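Local coordinates for protein putative mannose-6-phosphate isomerase YvyI (Bacillus subtilis, PDB 1QWR) that probably catalyses the zinc-dependent interconversion of D-mannose 6-phosphate and D-fructose 6-phosphate, an isomerisation step of carbohydrate metabolism, at residues A[16-21]-A[208-213]; A[143-148]-A[216-221]. One frame throughout, in Å; residues are numbered along the deposited sequence.

Interaction 1 joins the turn after strand 9-17 to the loop carrying Arg-210, with a sulfate gripped from both sides; interaction 2 packs helix 141-149 against helix 214-220. The two meet along the chain: the loop of interaction 1 runs through His-213, the N-cap residue, directly into the helix of interaction 2, although the centres of the contacts lie about 20 Å apart. Interaction 1 is the one at the active site, where the side chain of Trp-20 is about 8 Å from the zinc ion. Interaction 2 stands further back; the side chain of Ala-221 is about 13 Å from the zinc ion.

Interaction 1: A[16-21]-A[208-213]; sequences KEKIWG and SPRELH. With SO4 (sulfate ion), chain C.
Lys-18, Trp-20 and Arg-210 form part of an anion pocket at the active site, closing round a sulfate that probably comes from the crystallisation liquor. One oxygen, O2, takes three donors: Lys-18 NZ at 2.9 Å, Trp-20 NE1 also at 2.9 Å, and Arg-210 NH1 at 3.0 Å. The indole bond is nearly straight (165°), with O2 at the ring edge and in its plane. Arg-210 reaches the anion with both terminal nitrogens, NH2 bonding to sulfate O1 at 3.0 Å, so that the guanidinium presents its edge to the sulfate. That group stands at 66° to the indole plane, and its NH2 comes to the indole edge near Trp-20 CD1.

Ile-19 lies over one face of the guanidinium with CG1, offset toward the rim, and its CD1 is 3.7 Å from Arg-210 NE. CB of Lys-18 lies over the centre of the indole, 3.6 Å above its plane, and the bend at chi2 (-77°) turns the chain beyond CG toward the anion. A water accepts from both Lys-18 NZ and Arg-210 NH1, bridging two cations that the sulfate draws together. Arg-210 NE makes a salt bridge to Asp-199, which together with the sulfate bonds is likely to hold the guanidinium in its rotation. A methionine in place of Arg-210 would probably leave sulfate O1 without this donor, O2 with two of its three, and Asp-199 without its cationic mate.

Ser-97, Lys-99 and Arg-196, the last an active-site residue by similarity, complete the grip on the anion. The side chain of Lys-18 is about 9 Å from that of the zinc ligand His-101, so the site is consistent with the place where a type 1 mannose-6-phosphate isomerase would hold the phosphate of its substrate.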
ATOM      1  N   LYS A  16       4.802 -11.732  -4.069  1.00 20.30           N
ATOM      2  CA  LYS A  16       5.727 -11.428  -5.151  1.00 21.21           C
ATOM      3  C   LYS A  16       7.174 -11.472  -4.683  1.00 19.92           C
ATOM      4  O   LYS A  16       7.542 -10.792  -3.732  1.00 19.24           O
ATOM      5  CB  LYS A  16       5.473 -10.027  -5.725  1.00 20.72           C
ATOM      6  CG  LYS A  16       4.095  -9.810  -6.312  1.00 22.24           C
ATOM      7  CD  LYS A  16       3.843 -10.711  -7.520  1.00 26.50           C
ATOM      8  CE  LYS A  16       2.544 -10.329  -8.216  1.00 25.13           C
ATOM      9  NZ  LYS A  16       2.146 -11.356  -9.223  1.00 27.48           N
ATOM     10  N   GLU A  17       7.995 -12.260  -5.367  1.00 20.13           N
ATOM     11  CA  GLU A  17       9.421 -12.322  -5.045  1.00 21.13           C
ATOM     12  C   GLU A  17      10.112 -11.026  -5.480  1.00 20.82           C
ATOM     13  O   GLU A  17       9.735 -10.416  -6.480  1.00 22.42           O
ATOM     14  CB  GLU A  17      10.077 -13.497  -5.775  1.00 24.54           C
ATOM     15  CG  GLU A  17       9.688 -14.842  -5.239  1.00 30.13           C
ATOM     16  CD  GLU A  17      10.250 -15.980  -6.076  1.00 34.59           C
ATOM     17  OE1 GLU A  17      11.457 -15.946  -6.411  1.00 36.19           O
ATOM     18  OE2 GLU A  17       9.482 -16.909  -6.394  1.00 38.67           O
ATOM     19  N   LYS A  18      11.124 -10.613  -4.726  1.00 20.56           N
ATOM     20  CA  LYS A  18      11.871  -9.399  -5.029  1.00 21.53           C
ATOM     21  C   LYS A  18      13.314  -9.614  -4.605  1.00 23.03           C
ATOM     22  O   LYS A  18      13.574 -10.252  -3.577  1.00 21.44           O
ATOM     23  CB  LYS A  18      11.302  -8.212  -4.254  1.00 21.75           C
ATOM     24  CG  LYS A  18       9.942  -7.723  -4.743  1.00 21.84           C
ATOM     25  CD  LYS A  18      10.088  -6.897  -6.027  1.00 23.41           C
ATOM     26  CE  LYS A  18       8.723  -6.398  -6.516  1.00 25.96           C
ATOM     27  NZ  LYS A  18       8.821  -5.468  -7.680  1.00 24.09           N
ATOM     28  N   ILE A  19      14.253  -9.076  -5.373  1.00 23.60           N
ATOM     29  CA  ILE A  19      15.644  -9.257  -4.993  1.00 25.38           C
ATOM     30  C   ILE A  19      15.885  -8.631  -3.628  1.00 24.80           C
ATOM     31  O   ILE A  19      16.773  -9.068  -2.901  1.00 25.45           O
ATOM     32  CB  ILE A  19      16.616  -8.632  -6.031  1.00 30.07           C
ATOM     33  CG1 ILE A  19      16.481  -7.104  -6.064  1.00 31.58           C
ATOM     34  CG2 ILE A  19      16.326  -9.208  -7.400  1.00 32.56           C
ATOM     35  CD1 ILE A  19      17.527  -6.419  -6.988  1.00 32.88           C
ATOM     36  N   TRP A  20      15.087  -7.620  -3.267  1.00 21.83           N
ATOM     37  CA  TRP A  20      15.249  -6.945  -1.987  1.00 20.08           C
ATOM     38  C   TRP A  20      14.344  -7.524  -0.890  1.00 19.73           C
ATOM     39  O   TRP A  20      14.292  -7.011   0.233  1.00 17.30           O
ATOM     40  CB  TRP A  20      14.975  -5.442  -2.139  1.00 20.33           C
ATOM     41  CG  TRP A  20      13.702  -5.097  -2.887  1.00 22.14           C
ATOM     42  CD1 TRP A  20      13.591  -4.744  -4.208  1.00 20.42           C
ATOM     43  CD2 TRP A  20      12.366  -5.060  -2.349  1.00 18.73           C
ATOM     44  NE1 TRP A  20      12.271  -4.490  -4.523  1.00 20.48           N
ATOM     45  CE2 TRP A  20      11.501  -4.673  -3.401  1.00 21.71           C
ATOM     46  CE3 TRP A  20      11.820  -5.316  -1.081  1.00 19.82           C
ATOM     47  CZ2 TRP A  20      10.112  -4.532  -3.222  1.00 20.58           C
ATOM     48  CZ3 TRP A  20      10.446  -5.179  -0.902  1.00 20.76           C
ATOM     49  CH2 TRP A  20       9.608  -4.790  -1.969  1.00 21.43           C
ATOM     50  N   GLY A  21      13.643  -8.596  -1.227  1.00 20.28           N
ATOM     51  CA  GLY A  21      12.743  -9.220  -0.271  1.00 20.71           C
ATOM     52  C   GLY A  21      13.420 -10.161   0.714  1.00 22.66           C
ATOM     53  O   GLY A  21      14.613 -10.468   0.596  1.00 20.99           O
ATOM     54  N   SER A 208      19.826 -11.746 -14.474  1.00 44.04           N
ATOM     55  CA  SER A 208      19.676 -10.580 -15.349  1.00 40.54           C
ATOM     56  C   SER A 208      19.342  -9.316 -14.563  1.00 36.81           C
ATOM     57  O   SER A 208      18.620  -9.375 -13.567  1.00 35.09           O
ATOM     58  CB  SER A 208      18.575 -10.830 -16.384  1.00 42.28           C
ATOM     59  OG  SER A 208      18.895 -11.931 -17.218  1.00 43.78           O
ATOM     60  N   PRO A 209      19.863  -8.157 -15.003  1.00 34.14           N
ATOM     61  CA  PRO A 209      19.614  -6.870 -14.335  1.00 33.34           C
ATOM     62  C   PRO A 209      18.146  -6.493 -14.492  1.00 30.82           C
ATOM     63  O   PRO A 209      17.518  -6.880 -15.472  1.00 31.43           O
ATOM     64  CB  PRO A 209      20.508  -5.885 -15.093  1.00 34.63           C
ATOM     65  CG  PRO A 209      21.420  -6.751 -15.943  1.00 35.21           C
ATOM     66  CD  PRO A 209      20.589  -7.947 -16.265  1.00 35.77           C
ATOM     67  N   ARG A 210      17.594  -5.745 -13.544  1.00 28.16           N
ATOM     68  CA  ARG A 210      16.199  -5.355 -13.680  1.00 27.28           C
ATOM     69  C   ARG A 210      16.078  -4.144 -14.601  1.00 26.91           C
ATOM     70  O   ARG A 210      16.985  -3.311 -14.673  1.00 26.74           O
ATOM     71  CB  ARG A 210      15.585  -5.076 -12.307  1.00 25.56           C
ATOM     72  CG  ARG A 210      15.665  -6.312 -11.388  1.00 25.42           C
ATOM     73  CD  ARG A 210      14.687  -6.212 -10.240  1.00 24.61           C
ATOM     74  NE  ARG A 210      14.980  -5.092  -9.342  1.00 22.68           N
ATOM     75  CZ  ARG A 210      14.086  -4.572  -8.500  1.00 24.37           C
ATOM     76  NH1 ARG A 210      12.852  -5.078  -8.453  1.00 23.52           N
ATOM     77  NH2 ARG A 210      14.410  -3.549  -7.715  1.00 20.57           N
ATOM     78  N   GLU A 211      14.955  -4.065 -15.307  1.00 27.24           N
ATOM     79  CA  GLU A 211      14.680  -2.986 -16.258  1.00 28.65           C
ATOM     80  C   GLU A 211      14.671  -1.580 -15.670  1.00 26.92           C
ATOM     81  O   GLU A 211      14.098  -1.350 -14.611  1.00 25.76           O
ATOM     82  CB  GLU A 211      13.327  -3.224 -16.915  1.00 32.38           C
ATOM     83  CG  GLU A 211      13.368  -3.702 -18.344  1.00 40.91           C
ATOM     84  CD  GLU A 211      11.985  -3.687 -18.972  1.00 43.95           C
ATOM     85  OE1 GLU A 211      11.430  -2.580 -19.155  1.00 45.75           O
ATOM     86  OE2 GLU A 211      11.451  -4.779 -19.270  1.00 46.68           O
ATOM     87  N   LEU A 212      15.306  -0.645 -16.370  1.00 26.32           N
ATOM     88  CA  LEU A 212      15.328   0.756 -15.950  1.00 25.83           C
ATOM     89  C   LEU A 212      14.513   1.499 -17.019  1.00 25.95           C
ATOM     90  O   LEU A 212      14.416   1.038 -18.158  1.00 27.02           O
ATOM     91  CB  LEU A 212      16.765   1.293 -15.880  1.00 24.36           C
ATOM     92  CG  LEU A 212      17.737   0.564 -14.938  1.00 25.38           C
ATOM     93  CD1 LEU A 212      19.064   1.334 -14.878  1.00 26.94           C
ATOM     94  CD2 LEU A 212      17.138   0.450 -13.540  1.00 24.95           C
ATOM     95  N   HIS A 213      13.911   2.624 -16.649  1.00 26.70           N
ATOM     96  CA  HIS A 213      13.075   3.386 -17.573  1.00 26.88           C
ATOM     97  C   HIS A 213      13.469   4.843 -17.390  1.00 28.10           C
ATOM     98  O   HIS A 213      12.682   5.647 -16.893  1.00 25.87           O
ATOM     99  CB  HIS A 213      11.596   3.206 -17.195  1.00 27.65           C
ATOM    100  CG  HIS A 213      11.264   1.836 -16.681  1.00 30.50           C
ATOM    101  ND1 HIS A 213      10.693   0.858 -17.470  1.00 32.85           N
ATOM    102  CD2 HIS A 213      11.451   1.273 -15.461  1.00 30.42           C
ATOM    103  CE1 HIS A 213      10.539  -0.246 -16.755  1.00 32.59           C
ATOM    104  NE2 HIS A 213      10.991  -0.019 -15.534  1.00 33.52           N
TER
HETATM  105  S   SO4 C 601      10.971  -2.085  -6.931  1.00 26.41           S
HETATM  106  O1  SO4 C 601      12.348  -1.633  -6.613  1.00 23.62           O
HETATM  107  O2  SO4 C 601      10.892  -3.548  -6.860  1.00 21.25           O
HETATM  108  O3  SO4 C 601      10.578  -1.614  -8.268  1.00 25.23           O
HETATM  109  O4  SO4 C 601      10.050  -1.510  -5.931  1.00 24.01           O
HETATM  110  O   HOH W   1      10.734  -7.203  -9.592  1.00 32.07           O

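Interaction 2: A[143-148]-A[216-221]; sequences ELVTMI and KAVNAA
Val-145 and Val-218 meet where helix 141-149 passes helix 214-220, and the contact is wholly apolar, with no hydrogen bond between the two segments. CG2 of Val-145 lies 3.8 Å from CG1 of Val-218 and 4.0 Å from its CG2, so a single methyl sits against both branches of the opposing valine. The two side chains cross at about a right angle. Val-218 points toward the other helix, and with CG1 anti to the backbone N (chi1 178°) it sends that branch out to two partners, since CG1 also lies 4.3 Å from Leu-144 CD2.

The better buried part is next to this pair. Leu-144, its CG also anti to the backbone N (chi1 177°), extends CD2 to within 4.1 Å of the CB of Ala-221, the first residue to leave helical geometry after helix 214-220. The small methyl of Ala-221 lets the leucine come close to the end of that helix. Val-218 occupies the middle of the contact, between this buried pair and Val-145. By contrast with Leu-144 and Ala-221, Val-145 is partly exposed and forms the outer margin, although the closest approach is the one it makes to Val-218.

Lys-141, at the start of helix 141-149, adds a polar tie by donating from NZ to the backbone O atoms of Val-218 and Ala-221. Behind Leu-144 and Ile-148 stands helix 153-156, touched through Leu-156, while Ala-217 and Ala-220 rest on strand 195-198, so helix 214-220 touches both that strand and helix 141-149.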
ATOM      1  N   GLU A 143      19.032  19.195 -15.441  1.00 25.81           N
ATOM      2  CA  GLU A 143      19.869  18.993 -14.257  1.00 27.73           C
ATOM      3  C   GLU A 143      19.622  17.589 -13.674  1.00 27.19           C
ATOM      4  O   GLU A 143      20.556  16.890 -13.290  1.00 26.47           O
ATOM      5  CB  GLU A 143      19.529  20.070 -13.227  1.00 32.22           C
ATOM      6  CG  GLU A 143      20.409  20.144 -11.982  1.00 38.00           C
ATOM      7  CD  GLU A 143      20.149  21.428 -11.193  1.00 41.67           C
ATOM      8  OE1 GLU A 143      20.382  22.528 -11.745  1.00 48.17           O
ATOM      9  OE2 GLU A 143      19.709  21.359 -10.032  1.00 44.43           O
ATOM     10  N   LEU A 144      18.358  17.186 -13.608  1.00 25.29           N
ATOM     11  CA  LEU A 144      18.020  15.868 -13.096  1.00 26.12           C
ATOM     12  C   LEU A 144      18.730  14.824 -13.961  1.00 26.55           C
ATOM     13  O   LEU A 144      19.394  13.905 -13.448  1.00 27.36           O
ATOM     14  CB  LEU A 144      16.500  15.667 -13.152  1.00 24.88           C
ATOM     15  CG  LEU A 144      15.977  14.293 -12.710  1.00 27.87           C
ATOM     16  CD1 LEU A 144      16.221  14.147 -11.215  1.00 27.03           C
ATOM     17  CD2 LEU A 144      14.473  14.150 -13.039  1.00 26.56           C
ATOM     18  N   VAL A 145      18.612  14.977 -15.278  1.00 27.56           N
ATOM     19  CA  VAL A 145      19.243  14.054 -16.215  1.00 31.31           C
ATOM     20  C   VAL A 145      20.753  14.003 -15.994  1.00 32.91           C
ATOM     21  O   VAL A 145      21.340  12.920 -15.914  1.00 34.47           O
ATOM     22  CB  VAL A 145      18.958  14.464 -17.668  1.00 30.60           C
ATOM     23  CG1 VAL A 145      19.911  13.749 -18.627  1.00 35.02           C
ATOM     24  CG2 VAL A 145      17.519  14.115 -18.013  1.00 32.40           C
ATOM     25  N   THR A 146      21.370  15.177 -15.893  1.00 33.58           N
ATOM     26  CA  THR A 146      22.811  15.279 -15.677  1.00 34.24           C
ATOM     27  C   THR A 146      23.252  14.568 -14.392  1.00 35.40           C
ATOM     28  O   THR A 146      24.197  13.781 -14.400  1.00 33.85           O
ATOM     29  CB  THR A 146      23.247  16.757 -15.590  1.00 35.41           C
ATOM     30  OG1 THR A 146      22.884  17.431 -16.801  1.00 33.47           O
ATOM     31  CG2 THR A 146      24.751  16.864 -15.380  1.00 35.66           C
HETATM   32  N   MSE A 147      22.565  14.849 -13.290  1.00 35.46           N
HETATM   33  CA  MSE A 147      22.904  14.241 -12.013  1.00 36.81           C
HETATM   34  C   MSE A 147      22.650  12.750 -11.933  1.00 38.03           C
HETATM   35  O   MSE A 147      23.293  12.055 -11.144  1.00 39.86           O
HETATM   36  CB  MSE A 147      22.166  14.948 -10.895  1.00 37.81           C
HETATM   37  CG  MSE A 147      22.612  16.361 -10.752  1.00 39.98           C
HETATM   38 SE   MSE A 147      21.827  17.174  -9.236  0.90 46.96          SE
HETATM   39  CE  MSE A 147      23.051  16.546  -7.879  1.00 38.65           C
ATOM     40  N   ILE A 148      21.722  12.247 -12.739  1.00 38.24           N
ATOM     41  CA  ILE A 148      21.450  10.819 -12.738  1.00 39.85           C
ATOM     42  C   ILE A 148      22.540  10.143 -13.559  1.00 40.62           C
ATOM     43  O   ILE A 148      23.013   9.066 -13.201  1.00 38.69           O
ATOM     44  CB  ILE A 148      20.067  10.477 -13.355  1.00 40.09           C
ATOM     45  CG1 ILE A 148      18.945  10.944 -12.421  1.00 39.70           C
ATOM     46  CG2 ILE A 148      19.957   8.975 -13.604  1.00 40.58           C
ATOM     47  CD1 ILE A 148      17.551  10.678 -12.958  1.00 38.66           C
ATOM     48  N   LYS A 216      11.215   7.679 -19.395  1.00 22.68           N
ATOM     49  CA  LYS A 216       9.893   7.770 -18.801  1.00 21.73           C
ATOM     50  C   LYS A 216       9.935   8.343 -17.395  1.00 21.65           C
ATOM     51  O   LYS A 216       9.060   9.117 -17.020  1.00 21.12           O
ATOM     52  CB  LYS A 216       9.210   6.400 -18.802  1.00 22.87           C
ATOM     53  CG  LYS A 216       8.688   5.987 -20.180  1.00 24.31           C
ATOM     54  CD  LYS A 216       7.920   4.681 -20.124  1.00 27.97           C
ATOM     55  CE  LYS A 216       7.227   4.393 -21.438  1.00 32.11           C
ATOM     56  NZ  LYS A 216       6.425   3.144 -21.362  1.00 34.01           N
ATOM     57  N   ALA A 217      10.944   7.966 -16.613  1.00 19.95           N
ATOM     58  CA  ALA A 217      11.057   8.473 -15.252  1.00 20.02           C
ATOM     59  C   ALA A 217      11.250   9.982 -15.281  1.00 20.79           C
ATOM     60  O   ALA A 217      10.628  10.729 -14.520  1.00 20.58           O
ATOM     61  CB  ALA A 217      12.249   7.816 -14.534  1.00 19.19           C
ATOM     62  N   VAL A 218      12.130  10.438 -16.156  1.00 22.61           N
ATOM     63  CA  VAL A 218      12.380  11.878 -16.233  1.00 22.04           C
ATOM     64  C   VAL A 218      11.123  12.609 -16.704  1.00 19.94           C
ATOM     65  O   VAL A 218      10.776  13.673 -16.184  1.00 23.08           O
ATOM     66  CB  VAL A 218      13.574  12.162 -17.165  1.00 22.58           C
ATOM     67  CG1 VAL A 218      13.788  13.664 -17.283  1.00 24.17           C
ATOM     68  CG2 VAL A 218      14.839  11.508 -16.573  1.00 22.78           C
ATOM     69  N   ASN A 219      10.421  12.025 -17.666  1.00 21.66           N
ATOM     70  CA  ASN A 219       9.184  12.633 -18.162  1.00 20.40           C
ATOM     71  C   ASN A 219       8.107  12.688 -17.070  1.00 20.36           C
ATOM     72  O   ASN A 219       7.369  13.665 -16.962  1.00 19.09           O
ATOM     73  CB  ASN A 219       8.645  11.841 -19.345  1.00 24.38           C
ATOM     74  CG  ASN A 219       9.238  12.291 -20.666  1.00 31.09           C
ATOM     75  OD1 ASN A 219       8.891  13.359 -21.182  1.00 35.28           O
ATOM     76  ND2 ASN A 219      10.134  11.489 -21.217  1.00 29.54           N
ATOM     77  N   ALA A 220       8.014  11.642 -16.261  1.00 19.43           N
ATOM     78  CA  ALA A 220       6.981  11.607 -15.224  1.00 20.27           C
ATOM     79  C   ALA A 220       7.317  12.348 -13.950  1.00 20.57           C
ATOM     80  O   ALA A 220       6.423  12.703 -13.163  1.00 19.94           O
ATOM     81  CB  ALA A 220       6.642  10.156 -14.881  1.00 19.45           C
ATOM     82  N   ALA A 221       8.603  12.586 -13.744  1.00 19.69           N
ATOM     83  CA  ALA A 221       9.072  13.220 -12.527  1.00 20.29           C
ATOM     84  C   ALA A 221       8.758  14.694 -12.403  1.00 21.64           C
ATOM     85  O   ALA A 221       8.878  15.457 -13.355  1.00 22.53           O
ATOM     86  CB  ALA A 221      10.592  12.995 -12.379  1.00 21.08           C
TER